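Local coordinates for aldehyde dehydrogenase family protein (Pseudomonas syringae pv. tomato, PDB 6X9L) that oxidises long-chain aliphatic aldehydes with NAD+ as the hydride acceptor, and is held here with NAD and octanal bound, at residues 44-48 with 188-192; 266-272 with 299-303; 285-289 with 330-334; 319-323 with 367-372; 355-361 with 374-380. The protein carries 1 engineered substitution. All coordinates share one frame; numbering follows the deposited sequence.

Interaction 1 (44-48 with 188-192); sequences VVAHV and PLSAL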
# COMPACT_ATOMS: atom_id res chain seq x y z
N VAL A 44 7.62 -15.94 36.11
CA VAL A 44 7.07 -14.62 35.85
C VAL A 44 7.92 -13.62 36.61
O VAL A 44 8.15 -13.76 37.82
CB VAL A 44 5.59 -14.52 36.23
CG1 VAL A 44 4.96 -15.88 36.43
CG2 VAL A 44 5.38 -13.61 37.44
N VAL A 45 8.44 -12.63 35.89
CA VAL A 45 9.34 -11.64 36.46
C VAL A 45 8.69 -10.28 36.58
O VAL A 45 9.34 -9.35 37.05
CB VAL A 45 10.64 -11.55 35.63
CG1 VAL A 45 11.38 -12.87 35.68
CG2 VAL A 45 10.32 -11.21 34.18
N ALA A 46 7.44 -10.15 36.17
CA ALA A 46 6.81 -8.84 36.18
C ALA A 46 5.43 -8.95 35.55
O ALA A 46 5.09 -9.95 34.92
CB ALA A 46 7.66 -7.81 35.43
N HIS A 47 4.64 -7.91 35.74
CA HIS A 47 3.33 -7.78 35.15
C HIS A 47 3.23 -6.43 34.46
O HIS A 47 3.92 -5.48 34.82
CB HIS A 47 2.22 -7.89 36.19
CG HIS A 47 2.16 -9.22 36.85
ND1 HIS A 47 3.07 -9.62 37.80
CD2 HIS A 47 1.28 -10.25 36.71
CE1 HIS A 47 2.77 -10.84 38.21
NE2 HIS A 47 1.69 -11.24 37.57
N VAL A 48 2.36 -6.37 33.47
CA VAL A 48 2.04 -5.13 32.78
C VAL A 48 0.54 -5.11 32.53
O VAL A 48 -0.13 -6.14 32.57
CB VAL A 48 2.82 -5.00 31.46
CG1 VAL A 48 4.30 -5.12 31.74
CG2 VAL A 48 2.37 -6.06 30.49
N PRO A 188 7.26 -6.76 26.63
CA PRO A 188 6.82 -5.40 26.95
C PRO A 188 7.81 -4.59 27.77
O PRO A 188 7.68 -3.36 27.83
CB PRO A 188 5.56 -5.65 27.77
CG PRO A 188 5.91 -6.92 28.51
CD PRO A 188 6.72 -7.76 27.56
N LEU A 189 8.79 -5.24 28.39
CA LEU A 189 9.63 -4.54 29.37
C LEU A 189 10.55 -3.52 28.70
O LEU A 189 10.74 -2.42 29.22
CB LEU A 189 10.44 -5.55 30.17
CG LEU A 189 9.54 -6.62 30.79
CD1 LEU A 189 10.34 -7.59 31.65
CD2 LEU A 189 8.39 -5.96 31.55
N SER A 190 11.14 -3.88 27.55
CA SER A 190 12.04 -2.97 26.87
C SER A 190 11.28 -1.81 26.25
O SER A 190 11.76 -0.67 26.26
CB SER A 190 12.87 -3.73 25.83
OG SER A 190 12.09 -4.37 24.82
N ALA A 191 10.08 -2.08 25.74
CA ALA A 191 9.21 -0.99 25.32
C ALA A 191 8.94 -0.01 26.47
O ALA A 191 8.94 1.21 26.27
CB ALA A 191 7.90 -1.56 24.75
N LEU A 192 8.74 -0.53 27.69
CA LEU A 192 8.56 0.34 28.84
C LEU A 192 9.74 1.28 29.03
O LEU A 192 9.55 2.47 29.29
CB LEU A 192 8.33 -0.48 30.11
CG LEU A 192 6.95 -1.10 30.32
CD1 LEU A 192 6.95 -1.88 31.62
CD2 LEU A 192 5.86 -0.04 30.32

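Interaction 2 (266-272 with 299-303); sequences LLPDADF and VPRNR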
# COMPACT_ATOMS: atom_id res chain seq x y z
N LEU A 266 23.99 -21.85 -2.45
CA LEU A 266 25.42 -21.97 -2.69
C LEU A 266 25.60 -22.40 -4.14
O LEU A 266 25.25 -23.52 -4.52
CB LEU A 266 26.05 -22.96 -1.70
CG LEU A 266 26.24 -22.38 -0.29
CD1 LEU A 266 24.92 -21.75 0.27
CD2 LEU A 266 26.78 -23.43 0.68
N LEU A 267 26.12 -21.48 -4.96
CA LEU A 267 26.46 -21.76 -6.34
C LEU A 267 27.67 -22.69 -6.40
O LEU A 267 28.48 -22.74 -5.47
CB LEU A 267 26.76 -20.45 -7.07
CG LEU A 267 25.56 -19.50 -7.17
CD1 LEU A 267 26.00 -18.15 -7.64
CD2 LEU A 267 24.49 -20.05 -8.12
N PRO A 268 27.81 -23.46 -7.49
CA PRO A 268 28.85 -24.51 -7.52
C PRO A 268 30.27 -24.01 -7.33
O PRO A 268 31.13 -24.79 -6.88
CB PRO A 268 28.67 -25.12 -8.92
CG PRO A 268 27.29 -24.80 -9.31
CD PRO A 268 26.94 -23.50 -8.67
N ASP A 269 30.53 -22.76 -7.67
CA ASP A 269 31.90 -22.21 -7.57
C ASP A 269 32.18 -21.62 -6.20
O ASP A 269 33.18 -20.97 -6.06
CB ASP A 269 32.13 -21.18 -8.67
CG ASP A 269 31.34 -19.91 -8.49
OD1 ASP A 269 30.44 -19.91 -7.69
OD2 ASP A 269 31.66 -18.94 -9.15
N ALA A 270 31.32 -21.86 -5.22
CA ALA A 270 31.53 -21.28 -3.88
C ALA A 270 32.51 -22.10 -3.06
O ALA A 270 32.63 -23.26 -3.32
CB ALA A 270 30.21 -21.17 -3.16
N ASP A 271 33.18 -21.48 -2.10
CA ASP A 271 34.11 -22.22 -1.22
C ASP A 271 33.25 -22.83 -0.12
O ASP A 271 33.14 -22.25 0.92
CB ASP A 271 35.16 -21.25 -0.67
CG ASP A 271 36.14 -21.87 0.30
OD1 ASP A 271 36.14 -23.07 0.44
OD2 ASP A 271 36.88 -21.11 0.91
N PHE A 272 32.82 -24.07 -0.33
CA PHE A 272 31.84 -24.73 0.54
C PHE A 272 32.34 -24.80 1.98
O PHE A 272 31.58 -24.50 2.86
CB PHE A 272 31.45 -26.08 -0.06
CG PHE A 272 30.38 -25.97 -1.11
CD1 PHE A 272 30.69 -25.64 -2.41
CD2 PHE A 272 29.05 -26.14 -0.78
CE1 PHE A 272 29.70 -25.52 -3.36
CE2 PHE A 272 28.06 -26.02 -1.73
CZ PHE A 272 28.39 -25.71 -3.02
N VAL A 299 21.95 -26.27 -2.35
CA VAL A 299 23.33 -26.65 -2.65
C VAL A 299 23.34 -27.75 -3.70
O VAL A 299 22.37 -28.50 -3.86
CB VAL A 299 24.07 -27.14 -1.38
CG1 VAL A 299 24.18 -26.01 -0.36
CG2 VAL A 299 23.34 -28.31 -0.75
N PRO A 300 24.44 -27.84 -4.46
CA PRO A 300 24.55 -28.88 -5.51
C PRO A 300 24.49 -30.29 -4.94
O PRO A 300 25.10 -30.59 -3.92
CB PRO A 300 25.93 -28.60 -6.13
CG PRO A 300 26.21 -27.18 -5.82
CD PRO A 300 25.57 -26.90 -4.49
N ARG A 301 23.75 -31.16 -5.62
CA ARG A 301 23.52 -32.50 -5.08
C ARG A 301 24.83 -33.20 -4.79
O ARG A 301 25.03 -33.78 -3.71
CB ARG A 301 22.67 -33.33 -6.04
CG ARG A 301 22.26 -34.70 -5.51
CD ARG A 301 21.10 -35.30 -6.32
NE ARG A 301 19.79 -35.00 -5.71
CZ ARG A 301 18.92 -34.11 -6.18
NH1 ARG A 301 19.20 -33.41 -7.27
NH2 ARG A 301 17.75 -33.90 -5.56
N ASN A 302 25.76 -33.17 -5.75
CA ASN A 302 27.04 -33.82 -5.58
C ASN A 302 27.86 -33.18 -4.46
O ASN A 302 29.00 -33.59 -4.21
CB ASN A 302 27.83 -33.77 -6.88
CG ASN A 302 28.21 -32.37 -7.27
OD1 ASN A 302 27.57 -31.39 -6.87
ND2 ASN A 302 29.28 -32.25 -8.06
N ARG A 303 27.32 -32.16 -3.81
CA ARG A 303 28.02 -31.53 -2.69
C ARG A 303 27.27 -31.68 -1.38
O ARG A 303 27.76 -31.23 -0.34
CB ARG A 303 28.27 -30.04 -2.99
CG ARG A 303 29.21 -29.79 -4.18
CD ARG A 303 30.67 -30.16 -3.84
NE ARG A 303 31.56 -29.00 -3.92
CZ ARG A 303 32.55 -28.77 -3.07
NH1 ARG A 303 32.77 -29.61 -2.07
NH2 ARG A 303 33.32 -27.70 -3.20
O HOH W 1 30.94 -27.11 -6.05
O HOH W 2 34.91 -26.42 -1.19

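Interaction 3 (285-289 with 330-334); sequences RNVGQ and LGPIA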
# COMPACT_ATOMS: atom_id res chain seq x y z
N ARG A 285 20.87 -17.37 13.85
CA ARG A 285 20.98 -16.11 14.59
C ARG A 285 19.68 -15.83 15.35
O ARG A 285 18.58 -16.03 14.83
CB ARG A 285 21.31 -14.96 13.63
CG ARG A 285 21.45 -13.59 14.30
CD ARG A 285 22.72 -12.82 13.87
NE ARG A 285 22.77 -12.51 12.43
CZ ARG A 285 23.63 -13.06 11.57
NH1 ARG A 285 24.53 -13.96 11.97
NH2 ARG A 285 23.59 -12.72 10.29
N ASN A 286 19.82 -15.36 16.58
CA ASN A 286 18.66 -15.10 17.43
C ASN A 286 17.85 -16.39 17.59
O ASN A 286 16.62 -16.37 17.65
CB ASN A 286 17.81 -13.95 16.87
CG ASN A 286 16.92 -13.30 17.94
OD1 ASN A 286 17.36 -13.02 19.07
ND2 ASN A 286 15.66 -13.05 17.59
N VAL A 287 18.57 -17.51 17.63
CA VAL A 287 18.05 -18.87 17.76
C VAL A 287 16.93 -19.10 16.75
O VAL A 287 15.87 -19.65 17.07
CB VAL A 287 17.65 -19.17 19.23
CG1 VAL A 287 16.79 -18.11 19.78
CG2 VAL A 287 17.00 -20.55 19.37
N GLY A 288 17.18 -18.71 15.50
CA GLY A 288 16.20 -18.86 14.45
C GLY A 288 14.98 -17.97 14.55
O GLY A 288 14.08 -18.10 13.71
N GLN A 289 14.90 -17.08 15.54
CA GLN A 289 13.69 -16.28 15.73
C GLN A 289 13.82 -14.97 14.95
O GLN A 289 13.97 -13.88 15.50
CB GLN A 289 13.43 -16.05 17.21
CG GLN A 289 13.19 -17.33 18.00
CD GLN A 289 13.28 -17.09 19.50
OE1 GLN A 289 12.38 -17.46 20.26
NE2 GLN A 289 14.35 -16.45 19.92
N LEU A 330 23.62 -18.82 21.98
CA LEU A 330 22.17 -18.83 21.84
C LEU A 330 21.54 -19.07 23.20
O LEU A 330 21.99 -19.92 23.96
CB LEU A 330 21.72 -19.90 20.86
CG LEU A 330 22.29 -19.80 19.44
CD1 LEU A 330 21.60 -20.80 18.49
CD2 LEU A 330 22.18 -18.38 18.92
N GLY A 331 20.51 -18.27 23.50
CA GLY A 331 19.68 -18.45 24.66
C GLY A 331 18.53 -19.38 24.33
O GLY A 331 18.60 -20.16 23.39
N PRO A 332 17.45 -19.33 25.11
CA PRO A 332 16.30 -20.19 24.83
C PRO A 332 15.40 -19.58 23.77
O PRO A 332 15.52 -18.41 23.39
CB PRO A 332 15.59 -20.28 26.18
CG PRO A 332 15.95 -19.00 26.88
CD PRO A 332 17.34 -18.64 26.41
N ILE A 333 14.49 -20.42 23.26
CA ILE A 333 13.36 -19.88 22.52
C ILE A 333 12.69 -18.86 23.43
O ILE A 333 12.76 -18.97 24.66
CB ILE A 333 12.41 -21.00 22.09
CG1 ILE A 333 13.07 -21.81 20.99
CG2 ILE A 333 11.08 -20.43 21.56
CD1 ILE A 333 13.29 -20.98 19.74
N ALA A 334 12.08 -17.84 22.82
CA ALA A 334 11.68 -16.64 23.55
C ALA A 334 10.52 -16.86 24.53
O ALA A 334 10.38 -16.07 25.48
CB ALA A 334 11.28 -15.56 22.55
O HOH W 3 15.61 -15.80 22.59

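Interaction 4 (319-323 with 367-372); sequences VVGDP and HEQGFY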
# COMPACT_ATOMS: atom_id res chain seq x y z
N VAL A 319 27.32 -22.68 21.48
CA VAL A 319 27.09 -22.74 22.92
C VAL A 319 25.67 -22.26 23.17
O VAL A 319 25.35 -21.09 22.90
CB VAL A 319 28.11 -21.89 23.68
CG1 VAL A 319 27.89 -21.98 25.18
CG2 VAL A 319 29.54 -22.32 23.31
N VAL A 320 24.81 -23.15 23.65
CA VAL A 320 23.45 -22.82 24.05
C VAL A 320 23.38 -22.86 25.56
O VAL A 320 23.71 -23.88 26.17
CB VAL A 320 22.42 -23.79 23.45
CG1 VAL A 320 21.01 -23.34 23.83
CG2 VAL A 320 22.59 -23.87 21.94
N GLY A 321 22.95 -21.78 26.17
CA GLY A 321 22.80 -21.83 27.61
C GLY A 321 22.28 -20.56 28.20
O GLY A 321 21.54 -19.81 27.54
N ASP A 322 22.68 -20.30 29.44
CA ASP A 322 22.17 -19.19 30.22
C ASP A 322 22.50 -17.85 29.56
O ASP A 322 23.68 -17.53 29.37
CB ASP A 322 22.76 -19.26 31.62
CG ASP A 322 22.39 -18.06 32.47
OD1 ASP A 322 21.38 -17.38 32.15
OD2 ASP A 322 23.12 -17.81 33.45
N PRO A 323 21.49 -17.05 29.20
CA PRO A 323 21.78 -15.76 28.55
C PRO A 323 22.55 -14.79 29.44
O PRO A 323 23.08 -13.79 28.95
CB PRO A 323 20.39 -15.21 28.21
CG PRO A 323 19.41 -16.29 28.55
CD PRO A 323 20.07 -17.19 29.53
N HIS A 367 19.97 -27.98 30.42
CA HIS A 367 19.08 -26.83 30.60
C HIS A 367 17.65 -27.34 30.48
O HIS A 367 16.93 -26.99 29.54
CB HIS A 367 19.36 -25.74 29.59
CG HIS A 367 20.74 -25.19 29.67
ND1 HIS A 367 21.78 -25.67 28.90
CD2 HIS A 367 21.27 -24.21 30.45
CE1 HIS A 367 22.89 -25.00 29.19
NE2 HIS A 367 22.60 -24.11 30.13
N GLU A 368 17.24 -28.19 31.44
CA GLU A 368 15.88 -28.70 31.43
C GLU A 368 14.87 -27.63 31.84
O GLU A 368 13.74 -27.63 31.34
CB GLU A 368 15.78 -29.94 32.32
CG GLU A 368 16.23 -31.25 31.64
CD GLU A 368 17.76 -31.38 31.50
OE1 GLU A 368 18.50 -30.85 32.35
OE2 GLU A 368 18.21 -32.04 30.54
N GLN A 369 15.26 -26.72 32.73
CA GLN A 369 14.46 -25.53 33.00
C GLN A 369 14.77 -24.44 31.96
O GLN A 369 15.95 -24.11 31.75
CB GLN A 369 14.74 -25.03 34.41
CG GLN A 369 13.56 -24.39 35.09
CD GLN A 369 13.99 -23.35 36.10
OE1 GLN A 369 15.13 -22.89 36.07
NE2 GLN A 369 13.07 -22.96 36.98
N GLY A 370 13.74 -23.89 31.33
CA GLY A 370 13.94 -22.92 30.27
C GLY A 370 13.68 -23.51 28.89
O GLY A 370 13.92 -24.70 28.62
N PHE A 371 13.20 -22.66 27.98
CA PHE A 371 12.73 -23.12 26.66
C PHE A 371 13.87 -23.37 25.70
O PHE A 371 13.80 -23.01 24.52
CB PHE A 371 11.73 -22.12 26.11
CG PHE A 371 10.55 -21.93 27.01
CD1 PHE A 371 9.81 -23.05 27.43
CD2 PHE A 371 10.24 -20.69 27.52
CE1 PHE A 371 8.76 -22.91 28.30
CE2 PHE A 371 9.18 -20.55 28.40
CZ PHE A 371 8.44 -21.67 28.79
N TYR A 372 14.91 -24.03 26.19
CA TYR A 372 16.11 -24.25 25.41
C TYR A 372 15.85 -25.30 24.34
O TYR A 372 15.44 -26.42 24.65
CB TYR A 372 17.24 -24.67 26.34
CG TYR A 372 17.68 -23.58 27.29
CD1 TYR A 372 18.63 -22.63 26.90
CD2 TYR A 372 17.15 -23.48 28.57
CE1 TYR A 372 19.03 -21.63 27.76
CE2 TYR A 372 17.56 -22.49 29.43
CZ TYR A 372 18.50 -21.57 29.02
OH TYR A 372 18.89 -20.58 29.87

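Interaction 5 (355-361 with 374-380); sequences KLVCGGP and RPTVFSE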
# COMPACT_ATOMS: atom_id res chain seq x y z
N LYS A 355 15.93 -36.27 6.62
CA LYS A 355 17.10 -36.78 7.31
C LYS A 355 17.47 -35.83 8.44
O LYS A 355 17.62 -34.63 8.23
CB LYS A 355 18.28 -36.93 6.35
CG LYS A 355 19.55 -37.46 7.00
CD LYS A 355 20.75 -37.23 6.11
CE LYS A 355 21.73 -38.39 6.16
NZ LYS A 355 22.99 -38.04 5.43
N LEU A 356 17.60 -36.38 9.65
CA LEU A 356 17.99 -35.61 10.83
C LEU A 356 19.51 -35.63 10.92
O LEU A 356 20.11 -36.53 11.49
CB LEU A 356 17.35 -36.19 12.08
CG LEU A 356 17.57 -35.43 13.39
CD1 LEU A 356 16.88 -34.08 13.32
CD2 LEU A 356 17.07 -36.23 14.58
N VAL A 357 20.13 -34.61 10.33
CA VAL A 357 21.59 -34.51 10.34
C VAL A 357 22.11 -34.32 11.75
O VAL A 357 23.16 -34.85 12.12
CB VAL A 357 22.04 -33.37 9.42
CG1 VAL A 357 23.55 -33.15 9.53
CG2 VAL A 357 21.60 -33.61 7.98
N CYS A 358 21.38 -33.56 12.57
CA CYS A 358 21.79 -33.24 13.93
C CYS A 358 20.63 -32.49 14.57
O CYS A 358 19.66 -32.12 13.90
CB CYS A 358 23.06 -32.40 13.95
SG CYS A 358 22.74 -30.69 13.56
N GLY A 359 20.75 -32.24 15.88
CA GLY A 359 19.63 -31.67 16.61
C GLY A 359 18.57 -32.74 16.85
O GLY A 359 18.85 -33.93 16.86
N GLY A 360 17.33 -32.29 16.99
CA GLY A 360 16.23 -33.18 17.30
C GLY A 360 15.29 -32.54 18.29
O GLY A 360 15.46 -31.38 18.66
N PRO A 361 14.27 -33.27 18.74
CA PRO A 361 13.34 -32.71 19.73
C PRO A 361 13.87 -32.81 21.15
O PRO A 361 14.88 -33.48 21.44
CB PRO A 361 12.08 -33.56 19.55
CG PRO A 361 12.57 -34.86 19.10
CD PRO A 361 13.81 -34.58 18.26
N ARG A 374 17.16 -27.44 20.77
CA ARG A 374 18.41 -27.89 20.15
C ARG A 374 18.53 -27.33 18.73
O ARG A 374 17.56 -27.36 17.98
CB ARG A 374 18.46 -29.40 20.11
CG ARG A 374 18.25 -30.04 21.47
CD ARG A 374 17.86 -31.51 21.35
NE ARG A 374 18.87 -32.33 20.70
CZ ARG A 374 18.63 -33.55 20.22
NH1 ARG A 374 17.41 -34.04 20.32
NH2 ARG A 374 19.59 -34.27 19.65
N PRO A 375 19.69 -26.80 18.34
CA PRO A 375 19.90 -26.39 16.94
C PRO A 375 19.79 -27.58 16.01
O PRO A 375 20.54 -28.56 16.14
CB PRO A 375 21.32 -25.81 16.96
CG PRO A 375 21.54 -25.39 18.37
CD PRO A 375 20.84 -26.42 19.19
N THR A 376 18.87 -27.50 15.05
CA THR A 376 18.48 -28.68 14.28
C THR A 376 18.70 -28.46 12.79
O THR A 376 18.39 -27.38 12.24
CB THR A 376 17.01 -29.05 14.54
OG1 THR A 376 16.85 -29.27 15.94
CG2 THR A 376 16.66 -30.34 13.83
N VAL A 377 19.26 -29.49 12.14
CA VAL A 377 19.53 -29.50 10.71
C VAL A 377 18.89 -30.74 10.09
O VAL A 377 19.14 -31.87 10.53
CB VAL A 377 21.04 -29.45 10.40
CG1 VAL A 377 21.29 -29.56 8.92
CG2 VAL A 377 21.63 -28.15 10.89
N PHE A 378 18.07 -30.52 9.07
CA PHE A 378 17.51 -31.55 8.22
C PHE A 378 18.16 -31.51 6.85
O PHE A 378 18.48 -30.44 6.32
CB PHE A 378 15.99 -31.37 8.06
CG PHE A 378 15.22 -31.70 9.28
CD1 PHE A 378 15.13 -33.01 9.72
CD2 PHE A 378 14.57 -30.71 10.00
CE1 PHE A 378 14.41 -33.33 10.86
CE2 PHE A 378 13.84 -31.03 11.14
CZ PHE A 378 13.77 -32.34 11.58
N SER A 379 18.33 -32.69 6.25
CA SER A 379 18.88 -32.77 4.90
C SER A 379 18.01 -33.71 4.07
O SER A 379 17.04 -34.29 4.56
CB SER A 379 20.34 -33.23 4.91
OG SER A 379 20.88 -33.12 3.62
N GLU A 380 18.36 -33.81 2.79
CA GLU A 380 17.59 -34.63 1.81
C GLU A 380 16.15 -34.16 1.90
O GLU A 380 15.25 -34.99 1.90
CB GLU A 380 17.74 -36.13 2.04
CG GLU A 380 19.01 -36.70 1.45
CD GLU A 380 19.40 -38.07 1.96
OE1 GLU A 380 18.56 -38.71 2.62
OE2 GLU A 380 20.54 -38.47 1.71

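Interaction 1 (44-48 with 188-192)
Val-48 of the β-hairpin made by strands 33-38 and 43-49 packs against Pro-188, Leu-189 and Leu-192 of helix 188-201, a worked case of a strand packed across a helix, with Val-48 at the centre of the contact. The axes of 44-48 and 188-192 approach to 10.1 Å at 71°. From Val-48 CA, the CB bond is directed at the helix, and the two methyls divide there. CG1 stands anti to the carbonyl carbon (chi1 -56°), which sends it into a three-sided nest: Pro-188 CG lies 4.0 Å from Val-48 CG1, while the Leu-189 CD2 and Leu-192 CD1 methyls are each 4.2 Å from that same carbon. Val-48 CG2 is 4.1 Å from Pro-188 CG, so one ring carbon meets both branches, and the two side chains cross at about a right angle. Leu-102 of helix 93-104 touches both Val-45 and Leu-189, adding a second helix to this apolar seam. The Pro-188 side chain lies about 6 Å from that of the NAD-binding Glu-185, placing the packing beside the cofactor region. Leu-189 forks toward the hairpin: its CD2 is 4.4 Å from Ala-46 CB, and its CD1 is equally far from Val-45 CG2.

Interaction 2 (266-272 with 299-303)
A β-α-β crossover links strand 263-266 through helix 272-284 to the parallel strand 296-300, and here Leu-266 and Phe-272, at either end of the connecting loop, meet Val-299, Pro-300 and Arg-303. Leu-266 and Val-299 run alongside one another in the same direction, with Leu-266 CD2 3.8 Å from Val-299 CG1. Phe-272 turns its rim to the second strand: Pro-300 CD sits near the ring plane, 3.4 Å from Phe-272 CZ, and Val-299 CG1 takes a neighbouring place at the edge, 4.1 Å from Phe-272 CE2. Arg-303 arrives differently, its chain bent at chi2 and chi3. The ring rim comes over one face of its guanidinium, the planes inclined by 47°, with Phe-272 CD1 3.4 Å from Arg-303 NH2. The polar end is held partly across the contact, through waters, and partly by Glu-306: Arg-303 NE donates to a water, 2.9 Å away, that in turn donates to Pro-268 O, while Arg-303 NH1 makes a salt bridge with Glu-306. Before the helix, Asp-271 occupies the N-cap position. Helix 304-316 packs on the apolar part through Val-307, which touches both Phe-272 and Val-299, and Pro-268 and Pro-300 touch Tyr-402 of strand 396-402.

Interaction 3 (285-289 with 330-334)
Leu-330 begins the second segment by setting its two methyls against Val-287: Leu-330 CD2 is 3.9 Å from Val-287 N, and CD1 lies near Val-287 CB. Val-287 belongs to a tight turn in which Asn-286, Val-287 and Gly-288 all have positive phi. After Gly-331, Pro-332 O lies 3.8 Å from Val-287 CG1 and accepts from a water that also receives Gln-289 NE2. Ile-333 crosses Val-287 at about a right angle, Ile-333 CD1 resting 3.8 Å from Val-287 CG2. At Ala-334 the backbone takes over, its N donating to Gln-289 OE1 across 2.6 Å, in the carbonyl plane on a lone pair (N-H...O 147°). Gln-289 CG stands anti to the carbonyl carbon (chi1 -62°) with the chain extended beyond it, which carries the amide across to Ala-334. Gln-289 NE2 also donates to Asn-286 O (3.2 Å), which receives Gln-289 N from the opposite face of its plane. Three partners thus fix the rotation of the buried amide. Trp-158, an NAD-binding residue, packs on Gln-289 and Ala-334. Arg-285 lines the octanal pocket, and the turn leads into engineered Ala-291: this is the loop that carries the nucleophile position in aldehyde dehydrogenases, beside the octanal and NAD sites.

Interaction 4 (319-323 with 367-372)
Gly-321 and His-367 bring two irregular loops together with their CA atoms 6.9 Å apart, the glycine backbone nearly extended (phi -178°, psi -150°). One loop follows helix 304-316; the other joins the antiparallel strands 355-358 and 376-379, so the contact is loop-on-loop packing at the border of the α/β fold, away from the annotated sites. Lacking a side chain, Gly-321 offers its CA to the histidine: the hydrogen-bearing carbon stands over one imidazole face, a CH-pi contact with Gly-321 CA 3.8 Å from the His-367 ring centroid. The nearest single atom is His-367 NE2, 3.4 Å from Gly-321 CA. Tyr-372 meets the same glycine quite differently, with its edge. Gly-321 O lies in the phenol plane, 3.1 Å from Tyr-372 CE1. Val-320 CG1, anti to the backbone N (chi1 -177°), is pointed at that rim, 3.9 Å from Tyr-372 CD1, and the two side chains pass antiparallel to one another. Within its own segment, His-367 CB leans over one face of the tyrosine ring toward its rim. Ala-40 touches both Pro-323 and Tyr-372, and Glu-42 accepts a bond from Gly-370 N, so the turn of hairpin 33-49 borders both loops. At the end of the tyrosine, the hydroxyl rests against Asp-322 and Pro-323, with Tyr-372 OH 3.6 Å from Asp-322 CA and equally far from Pro-323 CD.

Interaction 5 (355-361 with 374-380)
Val-357 has helix-like torsions (phi -65°, psi -37°) that turn both it and Cys-358 to face Val-377, giving a classic β bulge in an antiparallel pair. Val-377 O is approached by Val-357 N at 2.9 Å and by Cys-358 N at 3.5 Å, both weak bonds, while Val-377 N returns a straighter one to Cys-358 O. Beyond the bulge, Lys-355 and Ser-379 form a regular hydrogen-bonded pair. Packing follows the two faces: the Leu-356 side chain crosses that of Phe-378 at a slant, Leu-356 CD1 3.6 Å from Phe-378 CE1, and on the other face Cys-358 SG lies 3.8 Å from Val-377 CB. At the far end the Arg-374 chain bends at chi3 (61°), laying its guanidinium over the Gly-359 to Gly-360 peptide. Arg-374 NH1 then donates to Pro-361 O across 2.8 Å, with the oxygen in the guanidinium plane. Thr-376 OG1 works both ways, accepting from Gly-360 N at 3.2 Å and donating to Arg-374 O. Strand 376-379 runs next to strand 396-402, and strand 355-358 is outermost. Helix 304-316 packs on the valine and cysteine side, where Glu-308 forms a salt bridge with Lys-355 NZ and a hydrogen bond with Ser-379 OG; helix 336-351 sets Ile-350 against Leu-356 and Phe-378.

From the N terminus, interaction 1 comes first, joining the hairpin to helix 188-201 across a long, largely helical excursion, and it is complete before any other opens. Interaction 2 closes the loop around helix 272-284 within the seven-stranded sheet. Interaction 3 starts inside that loop and ends beyond it, so the two cross. Interaction 4 in turn crosses interaction 3, and interaction 5 crosses interaction 4, making a chain of overlapping closures. Interactions 3 and 4 touch directly, with Ile-333 N probably bonded to Phe-371 O, and Val-320 packs on Pro-375 to join 4 with 5. Interactions 3 to 5 run from the active-site loop out to the 355-358 edge of the sheet.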